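Local coordinates for lectin CEL-I, N-acetyl-D-galactosamine-specific C-type (Cucumaria echinata, PDB 4WQQ), which binds sugars through calcium as a C-type lectin, naturally specific for galactose and N-acetylgalactosamine and here engineered to recognise mannose, at residues Phe18-Thr23 with Gly64-Ala69; His30-Tyr35 with Ala132-Lys137; Gly75-Tyr80 with Glu110-Phe115; Val93-Trp98 with Gly121-Asn126. The protein carries 3 engineered substitutions. All blocks are in the same frame, centred on the assembly; numbering follows the deposited sequence.

Contact 1 of 4, residues Phe18-Thr23 with Gly64-Ala69; sequences FFNTLT and GIDSQA
Phe-18 and Asn-20, on strand 14-23 of the C-type lectin fold, reach across to Ile-65 in the weakly bonded last turn of helix 52-65 and to Asp-66 in the loop just after it. The apolar half is a ring-to-methyl contact: Ile-65 CG2 lies near the plane of the Phe-18 ring, at its edge, 3.7 Å from CE2. Phe-18 CZ also comes within 3.8 Å of Asp-66 CB. With CG trans to the backbone N (chi1 173°), the ring extends toward the helix end, where Trp-62 also meets it.

The polar half works through go-betweens. Asn-20 OD1 approaches Asp-66 CG at 3.7 Å, an acceptor oxygen close to a carboxylate, with the amide and carboxylate planes 44° apart. What reconciles them is the ammonium of Lys-133, which hydrogen-bonds to Asn-20 OD1 and forms a salt bridge with Asp-66 OD2; Gln-68 OE1 accepts from it as well. Trp-62 NE1 also donates to Asp-66 OD2. At the nitrogen of the same amide, a water accepts from Asn-20 ND2 (3.1 Å) and donates to Asp-66 OD1 (2.8 Å), so the two side chains are linked twice without a direct bond.

Asp-66 is positioned by an Asx turn, in which Gln-68 N donates to OD1 at 2.9 Å from above the carboxylate plane. Asn-20 N sits 3.8 Å above one face of the Phe-18 ring, toward its rim.

Contact 2 of 4, residues His30-Tyr35 with Ala132-Lys137; sequences HECVSY and AKYMCK
Tyr-134 runs from its strand up to Glu-31 and Cys-32 of helix 25-34, and its ring shares the interface with the Cys-32 to Cys-136 disulfide. Starting at CB, the side chain takes the position between the backbone N and the carbonyl carbon (chi1 65°), which turns the ring to the helix. CD2 is the first atom to meet it: Cys-32 SG lies 3.7 Å away, at the ring edge, in a sulfur-aromatic contact, and Cys-136 SG also lies in plane at the edge. Next along, CE2 and CZ both approach Glu-31 CB, at 3.9 Å and 3.8 Å. The hydroxyl OH then packs against the bent chain of Glu-31, 3.4 Å from CB and 3.5 Å from CG.

That hydroxyl does not bond directly to the carboxylate. A water stands between them, 2.8 Å from Tyr-134 OH, donating to Glu-31 OE2 and also hydrogen-bonded to Tyr-35 OH, so one solvent molecule ties together three side chains.

The covalent link, Cys-32 SG to Cys-136 SG at 2.0 Å, has a left-handed chi3 of -81° and is the disulfide expected of a C-type lectin domain, joining the first helix to the last strand. The axes of 30-34 and 132-137 run 27° apart; strand 42-46 adds Leu-46 against both Cys-32 and Tyr-134, while Phe-19 of strand 14-23 meets the Tyr-134 ring nearly parallel.

Contact 3 of 4, residues Gly75-Tyr80 with Glu110-Phe115; sequences GLYDKY and EDYGQF. With CA (calcium ion), chain E; CA (calcium ion), chain F; CA (calcium ion), chain G; MAN (alpha-D-mannopyranose), chain H.
Asp-78 and Asp-111 grip the same calcium ion from two chain segments. Asp-78 chelates it with both carboxylate oxygens, OD1 and OD2, each at 2.5 Å, while Asp-111 OD1 binds at 2.4 Å and the backbone O of Glu-110 joins. The two carboxylates stand nearly perpendicular, 86° apart, and their OD1 atoms approach to 3.0 Å, a closeness the shared cation would offset. Asp-111 OD1 also bridges to a second calcium, which OD2 binds too. Glu-82 and Asn-105 complete the protein ligands of the first ion, and Gly-83 N donates to Asp-78 OD2.

Glu-110 OE1 binds the third calcium, the one that mannose O3 and O4 coordinate directly. Glu-110 OE2 comes 2.6 Å from mannose O4 and accepts from O6 at 3.2 Å. The main polar partner of this carboxylate in the protein is His-106, evidently the H of the engineered EPNH set.

Next to the metals, the backbones pair antiparallel. Gly-113 N donates to Leu-76 O (2.8 Å) and Asp-78 N to Asp-111 O (3.0 Å), framing the non-hydrogen-bonded pair of Tyr-77 and Tyr-112. These tyrosines share one sheet face, where Tyr-77 CB packs 3.9 Å from Tyr-112 CD1.

Asp-111 and Tyr-112 together face Asn-126 in a classic beta bulge, and the arrangement is part of the calcium-binding region of a C-type lectin domain, with Glu-110 reaching into the sugar site itself.

Contact 4 of 4, residues Val93-Trp98 with Gly121-Asn126; sequences VGYTKW and GAWNDN. With CA (calcium ion), chain F; MAN (alpha-D-mannopyranose), chain H.
Trp-123 N donates to Lys-97 O in a short, nearly straight hydrogen bond (2.8 Å, 171°), a single bridge joining the loop 93-98 to the start of strand 123-126. The Trp-123 indole then lies under the loop backbone. Lys-97 N sits 3.5 Å above the indole plane, over its centre; this buried amide has no hydrogen-bond partner in the model, so the ring face is what it meets. From the same side Lys-97 CB makes a CH-pi contact, 4.0 Å from the centroid of the five-membered ring. Further along the ring, CH2 and CZ3 pack against Tyr-95 O and Thr-96, and Gln-55 of helix 52-65 takes the hydrogen bond of Trp-123 NE1.

Trp-98 supplies the second indole. Trp-123 turns the edge of its six-membered ring to the face of Trp-98, an edge-to-face pair with planes at 79°, while Trp-98 CE3 touches Trp-123 CB at 3.6 Å.

Trp-123, Asn-124 and Asp-125 form the WND motif of C-type lectins, which works with the EPN sequence around Pro-103, where Glu-102 and Asn-104 are engineered. Asn-124 OD1 binds calcium at 2.4 Å, and Asp-125 does so through both its backbone O and OD1, the latter at 2.3 Å, while OD2 accepts from the backbone N of Asn-105. Asn-124 ND2, its CG placed trans to the backbone N (chi1 177°), donates at 3.0 Å to mannose O4, a hydroxyl oxygen that with O3 also coordinates the ion. Behind these ligands, Trp-98 CZ3 presses its ring edge to Asp-125 N at 3.8 Å.

How the contacts relate
Contacts 3 and 4 form the sugar-binding end: their centres lie about 9 Å apart, strands 112-116 and 123-126 pair between them, and both reach the same calcium and mannose, with Glu-110 from one and Asn-124 and Asp-125 from the other. Phe-115 CE1 also packs on Trp-123 NE1 at 3.4 Å. Contact 2 lies across the chain's centre from contact 4. Contacts 1 and 2 have centres about 13 Å apart and meet where Phe-19 CZ packs on Tyr-35 OH at 3.3 Å. Ala-132 CB of contact 2 packs against Gln-114 NE2 of contact 3 at 4.0 Å, whereas contacts 1 and 4 stay about 9 Å apart at their nearest atoms.

Contact 1 of 4, residues Phe18-Thr23 with Gly64-Ala69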
# COMPACT_ATOMS: atom_id res chain seq x y z
N PHE A 18 4.97 -10.01 -10.68
CA PHE A 18 5.60 -10.49 -11.85
C PHE A 18 4.82 -10.22 -13.12
O PHE A 18 3.59 -10.42 -13.16
CB PHE A 18 5.80 -12.01 -11.71
CG PHE A 18 6.32 -12.66 -12.96
CD1 PHE A 18 7.57 -12.31 -13.44
CD2 PHE A 18 5.52 -13.56 -13.70
CE1 PHE A 18 8.07 -12.84 -14.60
CE2 PHE A 18 6.04 -14.11 -14.86
CZ PHE A 18 7.27 -13.75 -15.35
N PHE A 19 5.53 -9.69 -14.12
CA PHE A 19 5.04 -9.42 -15.43
C PHE A 19 5.67 -10.34 -16.46
O PHE A 19 6.84 -10.28 -16.79
CB PHE A 19 5.29 -7.98 -15.81
CG PHE A 19 4.46 -7.03 -15.00
CD1 PHE A 19 3.17 -6.71 -15.37
CD2 PHE A 19 4.97 -6.51 -13.82
CE1 PHE A 19 2.39 -5.84 -14.60
CE2 PHE A 19 4.18 -5.67 -13.06
CZ PHE A 19 2.90 -5.34 -13.46
N ASN A 20 4.83 -11.20 -17.00
CA ASN A 20 5.26 -12.26 -17.91
C ASN A 20 5.28 -11.76 -19.35
O ASN A 20 4.60 -12.27 -20.22
CB ASN A 20 4.38 -13.47 -17.73
CG ASN A 20 4.99 -14.72 -18.32
OD1 ASN A 20 6.14 -14.77 -18.67
ND2 ASN A 20 4.21 -15.76 -18.39
N THR A 21 6.10 -10.74 -19.56
CA THR A 21 6.22 -10.02 -20.82
C THR A 21 7.65 -9.77 -21.06
O THR A 21 8.38 -9.19 -20.20
CB THR A 21 5.43 -8.67 -20.74
OG1 THR A 21 4.02 -8.93 -20.63
CG2 THR A 21 5.66 -7.78 -21.97
N LEU A 22 8.11 -10.21 -22.21
CA LEU A 22 9.47 -9.97 -22.59
C LEU A 22 9.68 -8.49 -22.98
O LEU A 22 8.94 -7.92 -23.82
CB LEU A 22 9.80 -10.86 -23.81
CG LEU A 22 10.66 -12.12 -23.81
CD1 LEU A 22 11.26 -12.25 -25.23
CD2 LEU A 22 11.81 -12.13 -22.86
N THR A 23 10.70 -7.84 -22.41
CA THR A 23 11.00 -6.47 -22.71
C THR A 23 12.50 -6.16 -22.36
O THR A 23 13.22 -6.99 -21.82
CB THR A 23 9.96 -5.46 -22.05
OG1 THR A 23 10.06 -4.19 -22.69
CG2 THR A 23 10.23 -5.28 -20.53
N GLY A 64 7.05 -20.20 -10.84
CA GLY A 64 5.67 -20.75 -10.72
C GLY A 64 4.72 -20.26 -11.78
O GLY A 64 3.73 -20.92 -12.14
N ILE A 65 5.01 -19.08 -12.35
CA ILE A 65 4.22 -18.57 -13.40
C ILE A 65 4.81 -18.80 -14.80
O ILE A 65 4.07 -19.03 -15.78
CB ILE A 65 3.97 -17.07 -13.12
CG1 ILE A 65 3.09 -17.02 -11.85
CG2 ILE A 65 3.20 -16.43 -14.27
CD1 ILE A 65 3.18 -15.71 -11.16
N ASP A 66 6.12 -18.65 -14.92
CA ASP A 66 6.81 -18.71 -16.19
C ASP A 66 7.71 -19.95 -16.22
O ASP A 66 8.69 -20.09 -15.47
CB ASP A 66 7.65 -17.43 -16.35
CG ASP A 66 8.49 -17.39 -17.61
OD1 ASP A 66 8.26 -18.16 -18.60
OD2 ASP A 66 9.41 -16.50 -17.66
N SER A 67 7.35 -20.89 -17.09
CA SER A 67 8.17 -22.06 -17.25
C SER A 67 9.17 -21.98 -18.39
O SER A 67 9.88 -22.95 -18.67
CB SER A 67 7.26 -23.29 -17.42
OG SER A 67 6.51 -23.18 -18.59
N GLN A 68 9.26 -20.84 -19.08
CA GLN A 68 10.09 -20.77 -20.27
C GLN A 68 11.56 -20.57 -19.88
O GLN A 68 11.82 -19.93 -18.89
CB GLN A 68 9.64 -19.65 -21.20
CG GLN A 68 8.24 -19.77 -21.76
CD GLN A 68 7.86 -18.55 -22.55
OE1 GLN A 68 8.33 -17.41 -22.28
NE2 GLN A 68 6.96 -18.76 -23.56
N ALA A 69 12.49 -21.08 -20.68
CA ALA A 69 13.92 -20.82 -20.46
C ALA A 69 14.17 -19.31 -20.80
O ALA A 69 13.63 -18.79 -21.74
CB ALA A 69 14.79 -21.70 -21.28
O HOH W 1 5.69 -18.16 -19.77

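Contact 2 of 4, residues His30-Tyr35 with Ala132-Lys137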
# COMPACT_ATOMS: atom_id res chain seq x y z
N HIS A 30 10.98 1.41 -16.46
CA HIS A 30 9.86 2.33 -16.70
C HIS A 30 8.51 1.77 -16.27
O HIS A 30 7.77 2.45 -15.56
CB HIS A 30 9.85 2.72 -18.20
CG HIS A 30 8.61 3.44 -18.63
ND1 HIS A 30 8.45 4.81 -18.49
CD2 HIS A 30 7.45 2.98 -19.16
CE1 HIS A 30 7.25 5.16 -18.93
NE2 HIS A 30 6.62 4.07 -19.32
N GLU A 31 8.17 0.54 -16.67
CA GLU A 31 6.90 -0.03 -16.36
C GLU A 31 6.75 -0.19 -14.86
O GLU A 31 5.73 0.18 -14.29
CB GLU A 31 6.76 -1.41 -17.02
CG GLU A 31 6.43 -1.34 -18.50
CD GLU A 31 5.10 -0.68 -18.77
OE1 GLU A 31 5.01 0.02 -19.80
OE2 GLU A 31 4.15 -0.84 -17.97
N CYS A 32 7.76 -0.72 -14.18
CA CYS A 32 7.64 -0.82 -12.71
C CYS A 32 7.42 0.51 -12.00
O CYS A 32 6.58 0.63 -11.13
CB CYS A 32 8.87 -1.52 -12.03
SG CYS A 32 9.00 -3.29 -12.41
N VAL A 33 8.20 1.51 -12.37
CA VAL A 33 8.14 2.78 -11.68
C VAL A 33 6.77 3.44 -11.89
O VAL A 33 6.28 4.19 -11.03
CB VAL A 33 9.34 3.66 -12.09
CG1 VAL A 33 9.18 5.06 -11.53
CG2 VAL A 33 10.62 3.07 -11.53
N SER A 34 6.18 3.20 -13.05
CA SER A 34 4.86 3.74 -13.38
C SER A 34 3.77 3.49 -12.36
O SER A 34 2.86 4.31 -12.26
CB SER A 34 4.42 3.29 -14.77
OG SER A 34 3.93 1.95 -14.76
N TYR A 35 3.87 2.43 -11.53
CA TYR A 35 2.85 2.12 -10.49
C TYR A 35 3.02 2.94 -9.23
O TYR A 35 2.18 2.86 -8.35
CB TYR A 35 2.92 0.64 -10.15
CG TYR A 35 2.52 -0.23 -11.29
CD1 TYR A 35 1.18 -0.53 -11.51
CD2 TYR A 35 3.48 -0.80 -12.11
CE1 TYR A 35 0.80 -1.31 -12.61
CE2 TYR A 35 3.12 -1.60 -13.23
CZ TYR A 35 1.78 -1.87 -13.45
OH TYR A 35 1.41 -2.64 -14.52
N ALA A 132 13.98 -9.78 -21.43
CA ALA A 132 13.71 -10.64 -20.34
C ALA A 132 12.36 -10.30 -19.77
O ALA A 132 11.81 -9.26 -20.10
CB ALA A 132 14.78 -10.58 -19.24
N LYS A 133 11.87 -11.20 -18.89
CA LYS A 133 10.65 -10.97 -18.11
C LYS A 133 11.02 -9.98 -16.99
O LYS A 133 12.19 -9.64 -16.88
CB LYS A 133 10.09 -12.27 -17.57
CG LYS A 133 9.96 -13.34 -18.63
CD LYS A 133 9.01 -13.00 -19.75
CE LYS A 133 8.98 -14.16 -20.81
NZ LYS A 133 8.45 -15.42 -20.21
N TYR A 134 10.06 -9.50 -16.20
CA TYR A 134 10.44 -8.60 -15.11
C TYR A 134 9.54 -8.72 -13.90
O TYR A 134 8.46 -9.21 -13.97
CB TYR A 134 10.60 -7.15 -15.60
CG TYR A 134 9.32 -6.51 -16.08
CD1 TYR A 134 8.86 -6.72 -17.36
CD2 TYR A 134 8.60 -5.62 -15.25
CE1 TYR A 134 7.73 -6.08 -17.79
CE2 TYR A 134 7.47 -5.00 -15.65
CZ TYR A 134 7.01 -5.23 -16.92
OH TYR A 134 5.85 -4.62 -17.41
N MET A 135 10.07 -8.26 -12.81
CA MET A 135 9.38 -8.29 -11.54
C MET A 135 9.49 -6.90 -10.88
O MET A 135 10.59 -6.34 -10.76
CB MET A 135 10.14 -9.27 -10.69
CG MET A 135 9.76 -9.38 -9.24
SD MET A 135 8.52 -10.60 -8.95
CE MET A 135 9.10 -12.21 -9.66
N CYS A 136 8.37 -6.43 -10.36
CA CYS A 136 8.36 -5.19 -9.61
C CYS A 136 8.17 -5.44 -8.12
O CYS A 136 7.72 -6.52 -7.71
CB CYS A 136 7.24 -4.28 -10.08
SG CYS A 136 7.18 -4.06 -11.90
N LYS A 137 8.53 -4.44 -7.35
CA LYS A 137 8.51 -4.53 -5.87
C LYS A 137 8.02 -3.20 -5.40
O LYS A 137 8.49 -2.18 -5.89
CB LYS A 137 9.92 -4.81 -5.38
CG LYS A 137 10.20 -4.80 -3.91
CD LYS A 137 11.68 -5.24 -3.66
CE LYS A 137 12.10 -4.90 -2.24
NZ LYS A 137 13.45 -5.38 -1.87
O HOH W 2 3.52 -3.32 -16.42

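Contact 3 of 4, residues Gly75-Tyr80 with Glu110-Phe115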
# COMPACT_ATOMS: atom_id res chain seq x y z
N GLY A 75 16.49 -4.92 -10.51
CA GLY A 75 16.85 -3.52 -10.51
C GLY A 75 18.33 -3.17 -10.37
O GLY A 75 18.66 -2.10 -9.92
N LEU A 76 19.20 -4.04 -10.86
CA LEU A 76 20.65 -3.94 -10.62
C LEU A 76 21.31 -3.47 -11.89
O LEU A 76 21.05 -4.00 -12.98
CB LEU A 76 21.23 -5.31 -10.21
CG LEU A 76 22.65 -5.35 -9.61
CD1 LEU A 76 22.67 -4.81 -8.23
CD2 LEU A 76 23.19 -6.75 -9.62
N TYR A 77 22.12 -2.41 -11.77
CA TYR A 77 22.81 -1.94 -12.99
C TYR A 77 24.10 -1.21 -12.69
O TYR A 77 24.30 -0.66 -11.58
CB TYR A 77 21.82 -1.08 -13.81
CG TYR A 77 21.47 0.34 -13.35
CD1 TYR A 77 21.09 0.66 -12.07
CD2 TYR A 77 21.48 1.39 -14.28
CE1 TYR A 77 20.77 1.97 -11.69
CE2 TYR A 77 21.13 2.70 -13.92
CZ TYR A 77 20.77 2.97 -12.63
OH TYR A 77 20.45 4.23 -12.27
N ASP A 78 25.00 -1.16 -13.71
CA ASP A 78 26.27 -0.43 -13.53
C ASP A 78 26.57 0.56 -14.66
O ASP A 78 27.73 0.76 -15.06
CB ASP A 78 27.42 -1.42 -13.33
CG ASP A 78 27.86 -2.14 -14.64
OD1 ASP A 78 27.06 -2.37 -15.53
OD2 ASP A 78 29.02 -2.52 -14.75
N LYS A 79 25.51 1.16 -15.19
CA LYS A 79 25.58 2.22 -16.16
C LYS A 79 26.47 3.38 -15.70
O LYS A 79 27.25 3.87 -16.48
CB LYS A 79 24.17 2.79 -16.45
CG LYS A 79 24.19 3.90 -17.45
CD LYS A 79 22.82 4.47 -17.82
CE LYS A 79 23.07 5.80 -18.55
NZ LYS A 79 21.93 6.14 -19.41
N TYR A 80 26.32 3.84 -14.47
CA TYR A 80 27.02 5.05 -14.02
C TYR A 80 28.47 4.81 -13.63
O TYR A 80 29.35 5.69 -13.87
CB TYR A 80 26.21 5.76 -12.90
CG TYR A 80 25.03 6.44 -13.57
CD1 TYR A 80 25.23 7.58 -14.35
CD2 TYR A 80 23.77 5.87 -13.54
CE1 TYR A 80 24.19 8.15 -15.05
CE2 TYR A 80 22.71 6.43 -14.25
CZ TYR A 80 22.93 7.53 -15.02
OH TYR A 80 21.90 8.10 -15.71
N GLU A 110 27.53 -4.79 -21.08
CA GLU A 110 26.51 -5.41 -20.28
C GLU A 110 26.43 -4.68 -18.98
O GLU A 110 27.29 -4.86 -18.07
CB GLU A 110 26.74 -6.91 -20.10
CG GLU A 110 26.66 -7.74 -21.37
CD GLU A 110 26.61 -9.23 -21.09
OE1 GLU A 110 27.38 -9.68 -20.18
OE2 GLU A 110 25.86 -9.98 -21.78
N ASP A 111 25.36 -3.90 -18.83
CA ASP A 111 25.18 -3.10 -17.66
C ASP A 111 23.92 -3.43 -16.80
O ASP A 111 23.61 -2.70 -15.88
CB ASP A 111 25.21 -1.61 -18.02
CG ASP A 111 26.63 -1.10 -18.50
OD1 ASP A 111 27.67 -1.85 -18.47
OD2 ASP A 111 26.67 0.09 -18.90
N TYR A 112 23.21 -4.49 -17.10
CA TYR A 112 21.84 -4.70 -16.58
C TYR A 112 21.70 -6.08 -15.99
O TYR A 112 21.93 -7.09 -16.67
CB TYR A 112 20.76 -4.38 -17.67
CG TYR A 112 20.99 -3.01 -18.18
CD1 TYR A 112 20.66 -1.90 -17.39
CD2 TYR A 112 21.73 -2.81 -19.36
CE1 TYR A 112 20.97 -0.63 -17.78
CE2 TYR A 112 22.05 -1.52 -19.76
CZ TYR A 112 21.65 -0.44 -18.99
OH TYR A 112 22.00 0.85 -19.41
N GLY A 113 21.32 -6.14 -14.73
CA GLY A 113 21.24 -7.39 -13.99
C GLY A 113 19.94 -8.18 -14.16
O GLY A 113 18.89 -7.60 -14.41
N GLN A 114 20.02 -9.51 -14.12
CA GLN A 114 18.89 -10.37 -14.31
C GLN A 114 19.15 -11.73 -13.60
O GLN A 114 20.30 -12.15 -13.48
CB GLN A 114 18.61 -10.61 -15.83
CG GLN A 114 19.79 -11.23 -16.57
CD GLN A 114 19.65 -11.40 -18.08
OE1 GLN A 114 20.46 -12.10 -18.63
NE2 GLN A 114 18.70 -10.73 -18.75
N PHE A 115 18.09 -12.38 -13.15
CA PHE A 115 18.19 -13.82 -12.79
C PHE A 115 18.26 -14.70 -14.04
O PHE A 115 17.52 -14.52 -15.02
CB PHE A 115 16.92 -14.29 -12.05
CG PHE A 115 16.73 -13.77 -10.63
CD1 PHE A 115 17.51 -12.79 -10.06
CD2 PHE A 115 15.71 -14.31 -9.88
CE1 PHE A 115 17.26 -12.35 -8.78
CE2 PHE A 115 15.50 -13.92 -8.58
CZ PHE A 115 16.25 -12.94 -8.03
CA CA E . 28.81 -3.40 -17.04
CA CA F . 27.04 -11.44 -18.55
CA CA G . 29.14 -0.05 -19.12
C1 MAN H . 26.40 -15.88 -22.25
C2 MAN H . 27.27 -15.41 -21.13
C3 MAN H . 26.63 -14.27 -20.33
C4 MAN H . 26.08 -13.24 -21.30
C5 MAN H . 25.00 -13.94 -22.15
C6 MAN H . 24.24 -13.08 -23.13
O1 MAN H . 25.41 -16.63 -21.60
O2 MAN H . 28.40 -14.91 -21.78
O3 MAN H . 27.67 -13.69 -19.54
O4 MAN H . 25.57 -12.19 -20.51
O5 MAN H . 25.77 -14.85 -23.03
O6 MAN H . 25.33 -12.47 -23.78
O HOH W 3 29.11 1.43 -17.37
O HOH W 4 29.18 -5.50 -16.06
O HOH W 5 30.11 -1.89 -20.43

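Contact 4 of 4, residues Val93-Trp98 with Gly121-Asn126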
# COMPACT_ATOMS: atom_id res chain seq x y z
N VAL A 93 23.64 -2.32 -2.16
CA VAL A 93 23.90 -3.69 -2.56
C VAL A 93 24.67 -4.34 -1.41
O VAL A 93 25.73 -3.88 -1.02
CB VAL A 93 24.70 -3.76 -3.87
CG1 VAL A 93 24.92 -5.19 -4.29
CG2 VAL A 93 23.95 -3.00 -4.93
N GLY A 94 24.05 -5.26 -0.75
CA GLY A 94 24.77 -6.11 0.23
C GLY A 94 24.85 -7.48 -0.36
O GLY A 94 25.93 -7.97 -0.85
N TYR A 95 23.72 -8.15 -0.36
CA TYR A 95 23.63 -9.47 -0.84
C TYR A 95 23.91 -9.52 -2.35
O TYR A 95 23.46 -8.67 -3.09
CB TYR A 95 22.22 -10.04 -0.58
CG TYR A 95 21.90 -11.33 -1.14
CD1 TYR A 95 22.25 -12.53 -0.50
CD2 TYR A 95 21.21 -11.45 -2.37
CE1 TYR A 95 21.93 -13.72 -1.03
CE2 TYR A 95 20.89 -12.69 -2.90
CZ TYR A 95 21.28 -13.83 -2.22
OH TYR A 95 20.95 -15.07 -2.71
N THR A 96 24.68 -10.50 -2.77
CA THR A 96 24.85 -10.81 -4.21
C THR A 96 24.76 -12.31 -4.51
O THR A 96 25.06 -13.14 -3.64
CB THR A 96 26.15 -10.17 -4.81
OG1 THR A 96 27.31 -10.90 -4.34
CG2 THR A 96 26.25 -8.69 -4.55
N LYS A 97 24.27 -12.71 -5.69
CA LYS A 97 24.29 -14.08 -6.08
C LYS A 97 24.68 -14.21 -7.54
O LYS A 97 23.97 -14.85 -8.31
CB LYS A 97 22.91 -14.71 -5.82
CG LYS A 97 22.87 -16.24 -5.72
CD LYS A 97 21.47 -16.86 -5.84
CE LYS A 97 21.55 -18.31 -6.25
NZ LYS A 97 22.30 -19.11 -5.26
N TRP A 98 25.85 -13.69 -7.90
CA TRP A 98 26.37 -13.81 -9.29
C TRP A 98 26.59 -15.22 -9.71
O TRP A 98 27.17 -16.01 -8.96
CB TRP A 98 27.65 -13.01 -9.39
CG TRP A 98 27.44 -11.54 -9.27
CD1 TRP A 98 27.86 -10.73 -8.27
CD2 TRP A 98 26.78 -10.69 -10.23
NE1 TRP A 98 27.49 -9.44 -8.52
CE2 TRP A 98 26.81 -9.40 -9.71
CE3 TRP A 98 26.13 -10.93 -11.47
CZ2 TRP A 98 26.28 -8.31 -10.40
CZ3 TRP A 98 25.61 -9.91 -12.13
CH2 TRP A 98 25.67 -8.58 -11.60
N GLY A 121 18.29 -18.95 -9.50
CA GLY A 121 18.22 -17.55 -9.98
C GLY A 121 19.51 -16.80 -9.96
O GLY A 121 19.53 -15.55 -9.90
N ALA A 122 20.63 -17.51 -10.01
CA ALA A 122 21.91 -16.81 -9.97
C ALA A 122 21.96 -15.75 -11.12
O ALA A 122 21.44 -15.94 -12.21
CB ALA A 122 23.08 -17.78 -10.13
N TRP A 123 22.59 -14.62 -10.79
CA TRP A 123 22.54 -13.40 -11.55
C TRP A 123 23.54 -13.38 -12.71
O TRP A 123 24.65 -13.91 -12.62
CB TRP A 123 22.83 -12.21 -10.66
CG TRP A 123 22.03 -12.08 -9.39
CD1 TRP A 123 20.99 -12.85 -9.00
CD2 TRP A 123 22.25 -11.14 -8.37
NE1 TRP A 123 20.50 -12.39 -7.81
CE2 TRP A 123 21.27 -11.35 -7.40
CE3 TRP A 123 23.16 -10.12 -8.20
CZ2 TRP A 123 21.18 -10.57 -6.28
CZ3 TRP A 123 23.08 -9.33 -7.09
CH2 TRP A 123 22.09 -9.55 -6.15
N ASN A 124 23.11 -12.73 -13.80
CA ASN A 124 23.92 -12.39 -14.94
C ASN A 124 23.72 -10.89 -15.26
O ASN A 124 22.64 -10.33 -15.02
CB ASN A 124 23.45 -13.20 -16.11
CG ASN A 124 24.20 -12.88 -17.36
OD1 ASN A 124 25.42 -12.75 -17.39
ND2 ASN A 124 23.44 -12.69 -18.44
N ASP A 125 24.77 -10.26 -15.78
CA ASP A 125 24.68 -8.98 -16.44
C ASP A 125 24.41 -9.17 -17.93
O ASP A 125 25.00 -10.06 -18.60
CB ASP A 125 25.88 -8.08 -16.15
CG ASP A 125 27.23 -8.68 -16.64
OD1 ASP A 125 27.36 -9.92 -16.86
OD2 ASP A 125 28.17 -7.91 -16.72
N ASN A 126 23.56 -8.31 -18.46
CA ASN A 126 23.24 -8.41 -19.87
C ASN A 126 23.12 -6.98 -20.46
O ASN A 126 23.26 -5.96 -19.75
CB ASN A 126 21.98 -9.28 -20.05
CG ASN A 126 22.01 -10.12 -21.34
OD1 ASN A 126 22.50 -9.67 -22.39
ND2 ASN A 126 21.45 -11.34 -21.29
CA CA F . 27.04 -11.44 -18.55
C1 MAN H . 26.40 -15.88 -22.25
C2 MAN H . 27.27 -15.41 -21.13
C3 MAN H . 26.63 -14.27 -20.33
C4 MAN H . 26.08 -13.24 -21.30
C5 MAN H . 25.00 -13.94 -22.15
C6 MAN H . 24.24 -13.08 -23.13
O1 MAN H . 25.41 -16.63 -21.60
O2 MAN H . 28.40 -14.91 -21.78
O3 MAN H . 27.67 -13.69 -19.54
O4 MAN H . 25.57 -12.19 -20.51
O5 MAN H . 25.77 -14.85 -23.03
O6 MAN H . 25.33 -12.47 -23.78